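Long-range contact in caltubin, EF-hand (Lymnaea stagnalis, PDB 6VAN), which probably binds calcium through its EF-hand loops, four of which hold strontium in this crystal: residues Asp21-Val29 with Gly56-Pro64. Numbering follows the deposited sequence.
Sequences DGQSTFDEV and GNGAIDFVP. With SR (strontium ion), chain C; SR (strontium ion), chain D.
The short antiparallel beta-bridge that pairs two EF-hand loops is built here from Gln23-Ser24 and Ile60-Asp61, which run side by side between two strontium sites. Ser24 and Ile60 form the hydrogen-bonded pair: Ser24 N donates to Ile60 O (2.8 Å) and Ile60 N to Ser24 O (2.9 Å), both nearly straight. Beyond the non-hydrogen-bonded pair Gln23-Asp61, Phe62 N donates to Gly22 O (2.8 Å), a bond that flanks the bridge at the start of helix 62-71. The bridge brings backbone ligands of the two sites close together: Gln23 O binds one strontium ion at 2.4 Å while Ala59 O, just before the second strand, binds the other.

On the face of Gln23 and Asp61, the glutamine chain runs alongside the aspartate and its NE2 reaches Asp61 OD1 (2.7 Å) on the syn lone pair, through a bent bond (132°) tilted from the amide plane. NE2 also lies a tight 2.8 Å from Asn57 ND2, a non-bonding approach of two donors with the amide planes at 90°. CG anti to the carbonyl carbon (chi1 -60°) sets the Asp61 carboxylate on this face; OD2 goes to strontium, and OD1 also accepts Asn57 ND2, this time in the amide plane. Asn57 OD1 binds the same ion and accepts Ala59 N in an Asx turn; Asp21 OD1 does likewise for Gln23 N at the first site. Replacing Gln23 with alanine would probably leave Asp61 OD1 without its donor from the neighbouring loop and open a gap beside Asn57.

The face of Ser24 and Ile60 is mainly hydrophobic around the isoleucine: Val29 CG2 meets Ile60 CD1 (4.1 Å), the two side chains crossing at about a right angle, while the serine hydroxyl pairs with Leu16. Helices 5-15 and 42-52 cover this side, Phe12 touching Ser24 and Ile60, Phe48 packing on Val29, and Arg52 reaching Ile60.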
loop_
_atom_site.group_PDB
_atom_site.type_symbol
_atom_site.label_atom_id
_atom_site.label_comp_id
_atom_site.label_asym_id
_atom_site.label_seq_id
_atom_site.Cartn_x
_atom_site.Cartn_y
_atom_site.Cartn_z
ATOM N N ASP A 21 -9.505 0.830 18.657
ATOM C CA ASP A 21 -10.918 1.235 18.895
ATOM C C ASP A 21 -11.812 0.645 17.791
ATOM O O ASP A 21 -13.037 0.789 17.886
ATOM C CB ASP A 21 -11.055 2.760 19.039
ATOM C CG ASP A 21 -10.477 3.548 17.884
ATOM O OD1 ASP A 21 -10.843 3.240 16.719
ATOM O OD2 ASP A 21 -9.617 4.458 18.149
ATOM N N GLY A 22 -11.208 0.019 16.774
ATOM C CA GLY A 22 -11.919 -0.669 15.678
ATOM C C GLY A 22 -12.002 0.176 14.415
ATOM O O GLY A 22 -12.469 -0.342 13.385
ATOM N N GLN A 23 -11.600 1.450 14.483
ATOM C CA GLN A 23 -11.656 2.404 13.349
ATOM C C GLN A 23 -10.268 2.992 13.069
ATOM O O GLN A 23 -9.502 3.287 14.051
ATOM C CB GLN A 23 -12.610 3.562 13.654
ATOM C CG GLN A 23 -14.049 3.129 13.893
ATOM C CD GLN A 23 -15.018 4.238 13.568
ATOM O OE1 GLN A 23 -14.753 5.409 13.812
ATOM N NE2 GLN A 23 -16.156 3.872 13.001
ATOM N N SER A 24 -9.951 3.141 11.785
ATOM C CA SER A 24 -8.821 3.958 11.293
ATOM C C SER A 24 -9.415 5.233 10.707
ATOM O O SER A 24 -10.067 5.188 9.649
ATOM C CB SER A 24 -7.953 3.215 10.324
ATOM O OG SER A 24 -6.721 3.906 10.143
ATOM N N THR A 25 -9.310 6.309 11.501
ATOM C CA THR A 25 -9.773 7.660 11.145
ATOM C C THR A 25 -8.687 8.344 10.315
ATOM O O THR A 25 -7.566 7.802 10.220
ATOM C CB THR A 25 -10.121 8.483 12.396
ATOM O OG1 THR A 25 -8.944 8.639 13.187
ATOM C CG2 THR A 25 -11.202 7.840 13.237
ATOM N N PHE A 26 -9.024 9.504 9.766
ATOM C CA PHE A 26 -8.202 10.284 8.802
ATOM C C PHE A 26 -6.731 10.369 9.233
ATOM O O PHE A 26 -5.846 9.957 8.466
ATOM C CB PHE A 26 -8.771 11.693 8.653
ATOM C CG PHE A 26 -8.087 12.463 7.559
ATOM C CD1 PHE A 26 -8.501 12.324 6.244
ATOM C CD2 PHE A 26 -7.008 13.279 7.839
ATOM C CE1 PHE A 26 -7.849 13.004 5.227
ATOM C CE2 PHE A 26 -6.362 13.963 6.822
ATOM C CZ PHE A 26 -6.785 13.820 5.521
ATOM N N ASP A 27 -6.464 10.926 10.410
ATOM C CA ASP A 27 -5.087 11.216 10.894
ATOM C C ASP A 27 -4.313 9.906 11.080
ATOM O O ASP A 27 -3.082 9.921 10.969
ATOM C CB ASP A 27 -5.114 12.064 12.166
ATOM C CG ASP A 27 -5.413 13.528 11.886
ATOM O OD1 ASP A 27 -4.660 14.142 11.083
ATOM O OD2 ASP A 27 -6.414 14.037 12.432
ATOM N N GLU A 28 -5.019 8.808 11.314
ATOM C CA GLU A 28 -4.392 7.485 11.510
ATOM C C GLU A 28 -3.959 6.936 10.157
ATOM O O GLU A 28 -2.800 6.479 10.058
ATOM C CB GLU A 28 -5.379 6.549 12.165
ATOM C CG GLU A 28 -5.927 7.112 13.450
ATOM C CD GLU A 28 -6.935 6.179 14.074
ATOM O OE1 GLU A 28 -8.174 6.447 13.916
ATOM O OE2 GLU A 28 -6.499 5.213 14.678
ATOM N N VAL A 29 -4.831 7.056 9.153
ATOM C CA VAL A 29 -4.514 6.590 7.771
ATOM C C VAL A 29 -3.390 7.493 7.264
ATOM O O VAL A 29 -2.448 6.984 6.674
ATOM C CB VAL A 29 -5.739 6.582 6.850
ATOM C CG1 VAL A 29 -5.376 6.226 5.411
ATOM C CG2 VAL A 29 -6.811 5.632 7.377
ATOM N N GLY A 56 -19.852 4.281 4.846
ATOM C CA GLY A 56 -19.844 5.733 4.601
ATOM C C GLY A 56 -19.656 6.556 5.859
ATOM O O GLY A 56 -20.122 7.706 5.857
ATOM N N ASN A 57 -18.983 6.038 6.885
ATOM C CA ASN A 57 -18.768 6.755 8.172
ATOM C C ASN A 57 -17.429 7.522 8.147
ATOM O O ASN A 57 -16.987 7.978 9.217
ATOM C CB ASN A 57 -18.882 5.802 9.370
ATOM C CG ASN A 57 -17.742 4.819 9.456
ATOM O OD1 ASN A 57 -16.972 4.670 8.485
ATOM N ND2 ASN A 57 -17.591 4.160 10.595
ATOM N N GLY A 58 -16.767 7.588 6.979
ATOM C CA GLY A 58 -15.523 8.347 6.748
ATOM C C GLY A 58 -14.295 7.706 7.381
ATOM O O GLY A 58 -13.245 8.350 7.412
ATOM N N ALA A 59 -14.396 6.454 7.842
ATOM C CA ALA A 59 -13.325 5.738 8.559
ATOM C C ALA A 59 -13.227 4.314 7.999
ATOM O O ALA A 59 -14.229 3.839 7.400
ATOM C CB ALA A 59 -13.601 5.718 10.034
ATOM N N ILE A 60 -12.059 3.695 8.116
ATOM C CA ILE A 60 -11.928 2.246 7.784
ATOM C C ILE A 60 -12.217 1.468 9.064
ATOM O O ILE A 60 -11.477 1.613 10.017
ATOM C CB ILE A 60 -10.547 1.874 7.206
ATOM C CG1 ILE A 60 -10.203 2.699 5.953
ATOM C CG2 ILE A 60 -10.490 0.374 6.930
ATOM C CD1 ILE A 60 -8.786 2.537 5.468
ATOM N N ASP A 61 -13.285 0.667 9.042
ATOM C CA ASP A 61 -13.717 -0.149 10.191
ATOM C C ASP A 61 -13.051 -1.518 10.059
ATOM O O ASP A 61 -13.176 -2.112 8.987
ATOM C CB ASP A 61 -15.232 -0.202 10.206
ATOM C CG ASP A 61 -15.825 1.192 10.341
ATOM O OD1 ASP A 61 -15.744 1.737 11.453
ATOM O OD2 ASP A 61 -16.414 1.655 9.375
ATOM N N PHE A 62 -12.391 -2.013 11.099
ATOM C CA PHE A 62 -11.815 -3.379 11.052
ATOM C C PHE A 62 -12.919 -4.348 10.622
ATOM O O PHE A 62 -12.727 -5.113 9.699
ATOM C CB PHE A 62 -11.196 -3.800 12.376
ATOM C CG PHE A 62 -10.628 -5.187 12.314
ATOM C CD1 PHE A 62 -9.458 -5.433 11.613
ATOM C CD2 PHE A 62 -11.294 -6.256 12.880
ATOM C CE1 PHE A 62 -8.963 -6.725 11.504
ATOM C CE2 PHE A 62 -10.793 -7.547 12.769
ATOM C CZ PHE A 62 -9.619 -7.770 12.099
ATOM N N VAL A 63 -14.073 -4.277 11.276
ATOM C CA VAL A 63 -15.265 -5.039 10.825
ATOM C C VAL A 63 -16.368 -4.046 10.475
ATOM O O VAL A 63 -16.634 -3.128 11.254
ATOM C CB VAL A 63 -15.683 -6.106 11.856
ATOM C CG1 VAL A 63 -14.777 -7.313 11.755
ATOM C CG2 VAL A 63 -15.682 -5.593 13.268
ATOM N N PRO A 64 -17.043 -4.197 9.315
ATOM C CA PRO A 64 -16.799 -5.296 8.366
ATOM C C PRO A 64 -15.710 -5.067 7.303
ATOM O O PRO A 64 -15.360 -5.998 6.613
ATOM C CB PRO A 64 -18.119 -5.365 7.598
ATOM C CG PRO A 64 -18.583 -3.931 7.571
ATOM C CD PRO A 64 -18.188 -3.374 8.919
HETATM SR SR SR C . -8.736 4.681 15.792
HETATM SR SR SR D . -16.379 2.787 7.318
HETATM O O HOH W 1 -14.525 -2.476 13.578
HETATM O O HOH W 2 -15.567 0.236 13.733
HETATM O O HOH W 3 -10.876 6.230 15.921
#